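Choline kinase (Cryptosporidium parvum, PDB 3MES) probably phosphorylates choline, and possibly ethanolamine, using ATP, and here binds ADP and magnesium. Local coordinates at residues M175-I180 against L338-Q343; S261-H266 against N292-D297; H266-E271 against Y286-I291. All blocks are in the same frame, centred on the assembly; numbering follows the deposited sequence.

Contact 1 of 3, residues M175-I180 against L338-Q343; sequences MGSLHI and LSQTLQ
Gly-176 lets Gln-340 and Thr-341 come right up against the backbone of the last turns of helix 165-179, where the end of helix 327-342 lies alongside it. The two short axes approach to 8.3 Å and run in nearly the same direction, crossing at -27°. The tight part is at the glycine, whose CA is 5.3 Å from CA of Thr-341. With no side chain on Gly-176, the methyl CG2 of Thr-341 rests 3.8 Å from its CA, and CG of Gln-340 lies against its carbonyl carbon and the amide of Ser-177. One turn on, the branch methyl CG2 of Ile-180 packs across Thr-341, 3.7 Å from its CB, the two side chains set at a slant.

The looser, partly exposed side is polar. Gln-340 sends CG anti to its own backbone nitrogen (chi1 170°) and then bends at chi2, which brings its carboxamide over to Ser-177. OG of Ser-177 is 2.9 Å from NE2 of Gln-340, but the angle is too poor for a hydrogen bond; that nitrogen is instead bonded to the carbonyl of Lys-173, one turn earlier on helix 165-179. Near the exposed end, NE2 of Gln-343 donates to the carbonyl O of Gln-340 at 2.9 Å, in the carbonyl plane and on a lone pair. Gln-343 itself has left the helix with positive phi.

This is helix-helix packing away from the ligand sites. Gln-340 also packs on His-166 of the second subunit. Met-175 packs on helix 294-303, while His-179 bonds through ND1 to OH of Tyr-337 on helix 327-342 and also touches Ala-294; Leu-178 and His-179 reach strand 262-265.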
# COMPACT_ATOMS: atom_id res chain seq x y z
N MET B 175 -5.67 -0.74 -8.03
CA MET B 175 -6.34 -0.72 -9.33
C MET B 175 -5.55 -1.56 -10.33
O MET B 175 -6.13 -2.32 -11.11
CB MET B 175 -6.50 0.71 -9.84
CG MET B 175 -7.26 0.83 -11.15
SD MET B 175 -7.38 2.52 -11.78
CE MET B 175 -8.49 3.26 -10.59
N GLY B 176 -4.23 -1.43 -10.30
CA GLY B 176 -3.36 -2.20 -11.19
C GLY B 176 -3.47 -3.69 -10.98
O GLY B 176 -3.50 -4.46 -11.94
N SER B 177 -3.53 -4.12 -9.72
CA SER B 177 -3.66 -5.54 -9.39
C SER B 177 -4.98 -6.11 -9.91
O SER B 177 -5.06 -7.28 -10.26
CB SER B 177 -3.57 -5.75 -7.88
OG SER B 177 -2.22 -5.77 -7.46
N LEU B 178 -6.00 -5.26 -9.94
CA LEU B 178 -7.33 -5.66 -10.38
C LEU B 178 -7.42 -5.66 -11.90
O LEU B 178 -8.12 -6.47 -12.49
CB LEU B 178 -8.37 -4.72 -9.76
CG LEU B 178 -9.86 -5.00 -9.99
CD1 LEU B 178 -10.43 -4.11 -11.09
CD2 LEU B 178 -10.11 -6.48 -10.27
N HIS B 179 -6.68 -4.74 -12.52
CA HIS B 179 -6.73 -4.57 -13.97
C HIS B 179 -6.13 -5.74 -14.75
O HIS B 179 -6.60 -6.06 -15.84
CB HIS B 179 -6.03 -3.26 -14.36
CG HIS B 179 -6.92 -2.06 -14.27
ND1 HIS B 179 -6.71 -0.93 -15.03
CD2 HIS B 179 -8.04 -1.83 -13.54
CE1 HIS B 179 -7.65 -0.04 -14.76
NE2 HIS B 179 -8.47 -0.56 -13.86
N ILE B 180 -5.11 -6.38 -14.19
CA ILE B 180 -4.36 -7.40 -14.92
C ILE B 180 -5.00 -8.80 -14.91
O ILE B 180 -4.57 -9.68 -15.65
CB ILE B 180 -2.90 -7.51 -14.42
CG1 ILE B 180 -2.86 -7.68 -12.90
CG2 ILE B 180 -2.10 -6.30 -14.84
CD1 ILE B 180 -3.12 -9.09 -12.44
N LEU B 338 1.62 1.44 -13.66
CA LEU B 338 2.35 0.69 -14.68
C LEU B 338 3.40 -0.23 -14.07
O LEU B 338 3.62 -1.34 -14.55
CB LEU B 338 3.00 1.63 -15.69
CG LEU B 338 2.03 2.37 -16.60
CD1 LEU B 338 2.75 3.43 -17.42
CD2 LEU B 338 1.30 1.39 -17.50
N SER B 339 4.06 0.24 -13.01
CA SER B 339 5.01 -0.59 -12.30
C SER B 339 4.32 -1.86 -11.82
O SER B 339 4.91 -2.93 -11.80
CB SER B 339 5.62 0.17 -11.11
OG SER B 339 6.35 1.30 -11.55
N GLN B 340 3.05 -1.72 -11.46
CA GLN B 340 2.26 -2.84 -10.96
C GLN B 340 1.78 -3.74 -12.10
O GLN B 340 1.95 -4.96 -12.04
CB GLN B 340 1.07 -2.33 -10.14
CG GLN B 340 0.04 -3.39 -9.78
CD GLN B 340 0.54 -4.38 -8.75
OE1 GLN B 340 1.26 -5.33 -9.08
NE2 GLN B 340 0.15 -4.18 -7.50
N THR B 341 1.20 -3.14 -13.14
CA THR B 341 0.67 -3.93 -14.25
C THR B 341 1.78 -4.56 -15.09
O THR B 341 1.64 -5.70 -15.56
CB THR B 341 -0.25 -3.10 -15.17
OG1 THR B 341 0.50 -2.07 -15.82
CG2 THR B 341 -1.39 -2.47 -14.38
N LEU B 342 2.88 -3.84 -15.26
CA LEU B 342 3.99 -4.32 -16.08
C LEU B 342 5.06 -5.03 -15.26
O LEU B 342 5.88 -5.76 -15.81
CB LEU B 342 4.61 -3.16 -16.87
CG LEU B 342 3.71 -2.50 -17.92
CD1 LEU B 342 4.39 -1.28 -18.53
CD2 LEU B 342 3.32 -3.49 -19.01
N GLN B 343 5.04 -4.82 -13.95
CA GLN B 343 6.04 -5.42 -13.07
C GLN B 343 7.46 -4.98 -13.43
O GLN B 343 8.40 -5.78 -13.40
CB GLN B 343 5.94 -6.95 -13.12
CG GLN B 343 4.71 -7.50 -12.42
CD GLN B 343 4.72 -7.23 -10.93
OE1 GLN B 343 5.72 -7.46 -10.26
NE2 GLN B 343 3.60 -6.75 -10.41

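Contact 2 of 3, residues S261-H266 against N292-D297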
# COMPACT_ATOMS: atom_id res chain seq x y z
N SER B 261 -5.36 0.01 -23.11
CA SER B 261 -5.26 -1.39 -22.77
C SER B 261 -6.61 -1.89 -22.28
O SER B 261 -7.37 -1.14 -21.66
CB SER B 261 -4.20 -1.57 -21.68
OG SER B 261 -3.96 -2.94 -21.43
N LEU B 262 -6.92 -3.15 -22.57
CA LEU B 262 -8.18 -3.74 -22.13
C LEU B 262 -8.00 -4.47 -20.81
O LEU B 262 -7.28 -5.46 -20.74
CB LEU B 262 -8.74 -4.68 -23.20
CG LEU B 262 -9.21 -3.96 -24.46
CD1 LEU B 262 -9.87 -4.93 -25.43
CD2 LEU B 262 -10.17 -2.84 -24.09
N VAL B 263 -8.65 -3.97 -19.78
CA VAL B 263 -8.47 -4.49 -18.43
C VAL B 263 -9.82 -4.69 -17.75
O VAL B 263 -10.83 -4.17 -18.20
CB VAL B 263 -7.63 -3.53 -17.58
CG1 VAL B 263 -6.38 -3.11 -18.34
CG2 VAL B 263 -8.46 -2.30 -17.22
N PHE B 264 -9.83 -5.45 -16.65
CA PHE B 264 -11.04 -5.56 -15.86
C PHE B 264 -11.12 -4.40 -14.87
O PHE B 264 -10.42 -4.39 -13.85
CB PHE B 264 -11.14 -6.91 -15.14
CG PHE B 264 -12.50 -7.19 -14.58
CD1 PHE B 264 -13.44 -7.88 -15.32
CD2 PHE B 264 -12.86 -6.73 -13.32
CE1 PHE B 264 -14.71 -8.13 -14.82
CE2 PHE B 264 -14.12 -6.98 -12.80
CZ PHE B 264 -15.05 -7.68 -13.55
N ALA B 265 -11.97 -3.44 -15.18
CA ALA B 265 -12.02 -2.19 -14.43
C ALA B 265 -13.05 -2.22 -13.30
O ALA B 265 -14.03 -2.95 -13.36
CB ALA B 265 -12.31 -1.03 -15.36
N HIS B 266 -12.80 -1.42 -12.27
CA HIS B 266 -13.74 -1.23 -11.18
C HIS B 266 -14.91 -0.38 -11.66
O HIS B 266 -16.08 -0.72 -11.44
CB HIS B 266 -13.05 -0.56 -9.99
CG HIS B 266 -13.92 -0.44 -8.78
ND1 HIS B 266 -14.85 0.57 -8.63
CD2 HIS B 266 -14.00 -1.20 -7.66
CE1 HIS B 266 -15.47 0.42 -7.47
NE2 HIS B 266 -14.97 -0.64 -6.86
N ASN B 292 -12.90 -2.88 -19.70
CA ASN B 292 -12.94 -1.50 -20.14
C ASN B 292 -11.53 -0.97 -20.37
O ASN B 292 -10.56 -1.59 -19.93
CB ASN B 292 -13.66 -0.64 -19.09
CG ASN B 292 -14.04 0.73 -19.61
OD1 ASN B 292 -13.87 1.05 -20.78
ND2 ASN B 292 -14.58 1.57 -18.72
N PHE B 293 -11.42 0.16 -21.06
CA PHE B 293 -10.13 0.80 -21.26
C PHE B 293 -9.53 1.20 -19.91
O PHE B 293 -10.19 1.86 -19.11
CB PHE B 293 -10.26 2.03 -22.17
CG PHE B 293 -10.43 1.69 -23.63
CD1 PHE B 293 -9.51 0.87 -24.27
CD2 PHE B 293 -11.48 2.20 -24.35
CE1 PHE B 293 -9.66 0.56 -25.62
CE2 PHE B 293 -11.64 1.90 -25.70
CZ PHE B 293 -10.73 1.08 -26.33
N ALA B 294 -8.29 0.80 -19.67
CA ALA B 294 -7.61 1.15 -18.42
C ALA B 294 -7.74 2.63 -18.11
O ALA B 294 -7.98 3.02 -16.97
CB ALA B 294 -6.15 0.74 -18.47
N GLY B 295 -7.59 3.46 -19.14
CA GLY B 295 -7.66 4.92 -18.98
C GLY B 295 -9.01 5.39 -18.49
O GLY B 295 -9.11 6.39 -17.78
N ALA B 296 -10.07 4.69 -18.88
CA ALA B 296 -11.41 5.02 -18.42
C ALA B 296 -11.49 4.92 -16.90
O ALA B 296 -11.96 5.85 -16.23
CB ALA B 296 -12.44 4.11 -19.07
N ASP B 297 -11.01 3.81 -16.36
CA ASP B 297 -11.10 3.56 -14.92
C ASP B 297 -10.27 4.56 -14.13
O ASP B 297 -10.70 5.05 -13.09
CB ASP B 297 -10.66 2.13 -14.60
CG ASP B 297 -11.37 1.57 -13.38
OD1 ASP B 297 -12.40 2.15 -12.99
OD2 ASP B 297 -10.91 0.55 -12.83
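Strands 262-265 and 290-293 pair antiparallel, with Val-263 and Asn-292 as a hydrogen-bonded pair and Leu-262 opposite Phe-293 as a non-hydrogen-bonded one. Val-263 N donates to Asn-292 O, and Asn-292 N returns a bond to Val-263 O at 2.9 Å. The pairing runs on into the first turn of helix 294-303, where Ala-294 N donates to Ser-261 O.

On one face Leu-262 and Phe-293 run alongside each other in the same direction, CD2 of the leucine 3.8 Å from CE1 of the ring. On the other, the methyls of Val-263 press against Ala-294, CG1 being 3.9 Å from its CB. The carboxamide of Asn-292 leans toward the next residue, where OD1 takes the amide of Phe-293 from above the carbonyl plane.

Asp-297 closes the far end. Its OD2 accepts His-266 N at 2.8 Å, from above the carboxylate plane, and sits beside the methyl of Ala-265 at 3.3 Å. Asn-267 N on OD1 and His-179 NE2 on OD2 complete the grip, so both oxygens of this buried carboxylate are satisfied.

The pair is a two-stranded sheet leading directly into helix 294-303, with Val-263 and Ala-294 against His-179 of helix 165-179, and Leu-262 and Phe-293 against helix 247-254.

Contact 3 of 3, residues H266-E271 against Y286-I291. With MG (magnesium ion), chain M; PT3 (N-propyl-tartramic acid), chain L; DME (decamethonium ion), chain K.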
# COMPACT_ATOMS: atom_id res chain seq x y z
N HIS B 266 -12.80 -1.42 -12.27
CA HIS B 266 -13.74 -1.23 -11.18
C HIS B 266 -14.91 -0.38 -11.66
O HIS B 266 -16.08 -0.72 -11.44
CB HIS B 266 -13.05 -0.56 -9.99
CG HIS B 266 -13.92 -0.44 -8.78
ND1 HIS B 266 -14.85 0.57 -8.63
CD2 HIS B 266 -14.00 -1.20 -7.66
CE1 HIS B 266 -15.47 0.42 -7.47
NE2 HIS B 266 -14.97 -0.64 -6.86
N ASN B 267 -14.59 0.74 -12.30
CA ASN B 267 -15.58 1.59 -12.97
C ASN B 267 -16.35 2.54 -12.05
O ASN B 267 -17.24 3.26 -12.51
CB ASN B 267 -16.55 0.74 -13.79
CG ASN B 267 -15.92 0.23 -15.08
OD1 ASN B 267 -15.11 0.92 -15.70
ND2 ASN B 267 -16.30 -0.98 -15.49
N ASP B 268 -16.01 2.56 -10.77
CA ASP B 268 -16.69 3.41 -9.81
C ASP B 268 -15.84 3.58 -8.57
O ASP B 268 -16.35 3.67 -7.45
CB ASP B 268 -18.05 2.81 -9.43
CG ASP B 268 -18.86 3.71 -8.51
OD1 ASP B 268 -18.73 4.95 -8.61
OD2 ASP B 268 -19.63 3.17 -7.68
N LEU B 269 -14.52 3.61 -8.77
CA LEU B 269 -13.60 3.66 -7.64
C LEU B 269 -13.55 5.05 -7.03
O LEU B 269 -12.58 5.78 -7.21
CB LEU B 269 -12.20 3.19 -8.06
CG LEU B 269 -11.27 2.81 -6.91
CD1 LEU B 269 -11.91 1.76 -6.02
CD2 LEU B 269 -9.93 2.33 -7.43
N GLN B 270 -14.60 5.41 -6.31
CA GLN B 270 -14.67 6.68 -5.60
C GLN B 270 -14.26 6.50 -4.13
O GLN B 270 -14.14 5.37 -3.66
CB GLN B 270 -16.08 7.30 -5.75
CG GLN B 270 -16.60 8.05 -4.54
CD GLN B 270 -17.78 7.35 -3.88
OE1 GLN B 270 -18.35 6.42 -4.45
NE2 GLN B 270 -18.14 7.79 -2.69
N GLU B 271 -14.03 7.61 -3.43
CA GLU B 271 -13.44 7.54 -2.09
C GLU B 271 -14.25 6.69 -1.10
O GLU B 271 -13.68 6.01 -0.25
CB GLU B 271 -13.19 8.94 -1.52
CG GLU B 271 -14.44 9.78 -1.31
CD GLU B 271 -14.93 10.43 -2.58
OE1 GLU B 271 -15.97 11.12 -2.53
OE2 GLU B 271 -14.27 10.27 -3.63
N TYR B 286 -18.42 -3.39 -6.49
CA TYR B 286 -18.00 -3.77 -7.84
C TYR B 286 -19.19 -3.94 -8.77
O TYR B 286 -19.10 -4.66 -9.76
CB TYR B 286 -17.19 -5.07 -7.80
CG TYR B 286 -15.96 -5.03 -6.92
CD1 TYR B 286 -14.73 -4.65 -7.43
CD2 TYR B 286 -16.04 -5.39 -5.58
CE1 TYR B 286 -13.61 -4.61 -6.62
CE2 TYR B 286 -14.92 -5.35 -4.76
CZ TYR B 286 -13.71 -4.96 -5.29
OH TYR B 286 -12.59 -4.92 -4.49
N GLU B 287 -20.30 -3.28 -8.46
CA GLU B 287 -21.52 -3.46 -9.24
C GLU B 287 -21.41 -2.94 -10.68
O GLU B 287 -22.20 -3.31 -11.53
CB GLU B 287 -22.73 -2.83 -8.53
CG GLU B 287 -23.27 -1.57 -9.21
CD GLU B 287 -24.68 -1.23 -8.77
OE1 GLU B 287 -25.51 -0.88 -9.64
OE2 GLU B 287 -24.96 -1.30 -7.55
N TYR B 288 -20.43 -2.08 -10.94
CA TYR B 288 -20.24 -1.53 -12.28
C TYR B 288 -18.97 -2.07 -12.94
O TYR B 288 -18.53 -1.57 -13.97
CB TYR B 288 -20.19 0.00 -12.25
CG TYR B 288 -21.41 0.65 -11.64
CD1 TYR B 288 -22.58 0.80 -12.38
CD2 TYR B 288 -21.40 1.12 -10.34
CE1 TYR B 288 -23.70 1.39 -11.83
CE2 TYR B 288 -22.51 1.72 -9.78
CZ TYR B 288 -23.66 1.85 -10.53
OH TYR B 288 -24.78 2.44 -9.98
N SER B 289 -18.38 -3.10 -12.33
CA SER B 289 -17.12 -3.64 -12.82
C SER B 289 -17.30 -4.51 -14.07
O SER B 289 -18.20 -5.34 -14.13
CB SER B 289 -16.41 -4.42 -11.72
OG SER B 289 -16.11 -3.56 -10.63
N ALA B 290 -16.43 -4.29 -15.05
CA ALA B 290 -16.48 -4.99 -16.32
C ALA B 290 -15.27 -4.58 -17.16
O ALA B 290 -14.64 -3.56 -16.88
CB ALA B 290 -17.77 -4.68 -17.06
N ILE B 291 -14.94 -5.37 -18.18
CA ILE B 291 -13.82 -5.02 -19.04
C ILE B 291 -14.00 -3.61 -19.57
O ILE B 291 -15.12 -3.19 -19.87
CB ILE B 291 -13.66 -6.00 -20.22
CG1 ILE B 291 -13.40 -7.42 -19.70
CG2 ILE B 291 -12.53 -5.55 -21.13
CD1 ILE B 291 -12.07 -7.58 -19.01
MG MG M . -15.35 11.87 -5.01
O1 PT3 L . -22.78 1.86 -5.34
O11 PT3 L . -24.92 2.11 -5.91
C1 PT3 L . -23.83 2.52 -5.47
C2 PT3 L . -23.75 3.99 -5.05
O2 PT3 L . -25.03 4.62 -5.16
C3 PT3 L . -22.75 4.68 -5.97
O3 PT3 L . -23.37 5.76 -6.66
C4 PT3 L . -21.61 5.19 -5.10
O41 PT3 L . -20.46 5.20 -5.51
N4 PT3 L . -21.98 5.58 -3.88
C41 PT3 L . -21.02 6.09 -2.89
C42 PT3 L . -21.76 6.84 -1.78
C43 PT3 L . -21.30 8.29 -1.70
N1 DME K . -23.11 9.00 2.11
C2 DME K . -24.46 9.00 1.52
C3 DME K . -24.42 8.39 0.12
C4 DME K . -25.69 8.72 -0.67
C5 DME K . -25.69 8.07 -2.05
C6 DME K . -24.64 8.71 -2.97
C7 DME K . -25.30 9.41 -4.17
C8 DME K . -24.82 8.81 -5.49
C9 DME K . -23.63 9.59 -6.06
C10 DME K . -22.59 8.64 -6.65
C11 DME K . -21.90 9.26 -7.87
N12 DME K . -20.97 8.29 -8.47
C13 DME K . -22.92 10.21 2.92
C14 DME K . -22.96 7.81 2.97
C15 DME K . -22.11 8.96 1.04
C16 DME K . -19.98 7.86 -7.47
C17 DME K . -21.72 7.12 -8.94
C18 DME K . -20.27 8.93 -9.59
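Asn-267 and Ser-289 hold the loop after strand 262-265 to the type I beta turn Tyr-286 to Ser-289; the HNDLQ sequence of this loop is consistent with the catalytic loop of the protein-kinase-like fold. The carboxamide of Asn-267 faces the turn: ND2 donates to Tyr-288 O at 2.8 Å, the oxygen lying close to the amide plane, and more weakly to Ala-290 O. Arg-201 donates to the same Tyr-288 carbonyl, while Asn-267 OD1 takes ND2 of Asn-292. From the turn, OG of Ser-289 gives its proton to His-266 O at 3.0 Å, in the carbonyl plane and on a lone pair.

The side chains of His-266 and Tyr-286 cross nearly at right angles, CD2 of His-266 3.5 Å from CD1 of Tyr-286, with the ring planes inclined at 59°. Three things fix the imidazole: Asp-268 N bonds to ND1 in the ring plane, Ile-284 O takes NE2, and CD1 of Leu-269 covers one face.

Asp-268 points its carboxylate at the bound ligands, with chi1 of -176° carrying CG away from the backbone nitrogen. That carboxylate stands perpendicular to the ring of Tyr-288, OD2 being 3.8 Å from CD2, while the methylene CG of Glu-287 lies over the centre of one face of the ring. OD2 of Asp-268 is 3.1 Å from O41 of N-propyl-tartramic acid, and OD1 is near C16 of decamethonium. Farther along, Glu-271, with Glu-304 and Tyr-307, binds magnesium, its OE2 2.4 Å from the metal.

Overall arrangement
From the N terminus, helix 165-179 comes first, and its end meets helix 327-342 some 160 residues later; contact 1 therefore closes the longest loop. Within that span the chain reaches strand 262-265, whose return partner 290-293 makes contact 2. Contact 3 lies inside contact 2 in turn, joining the loop after the first strand to the turn before the second. The three are thus concentric, and none cross. Contacts 2 and 3 share His-266 and the small sheet, and Asp-297 ties contact 1 to the other two. Together they connect the ends of helices 165-179 and 327-342, the sheet and helix 294-303 to the ligand-binding loop.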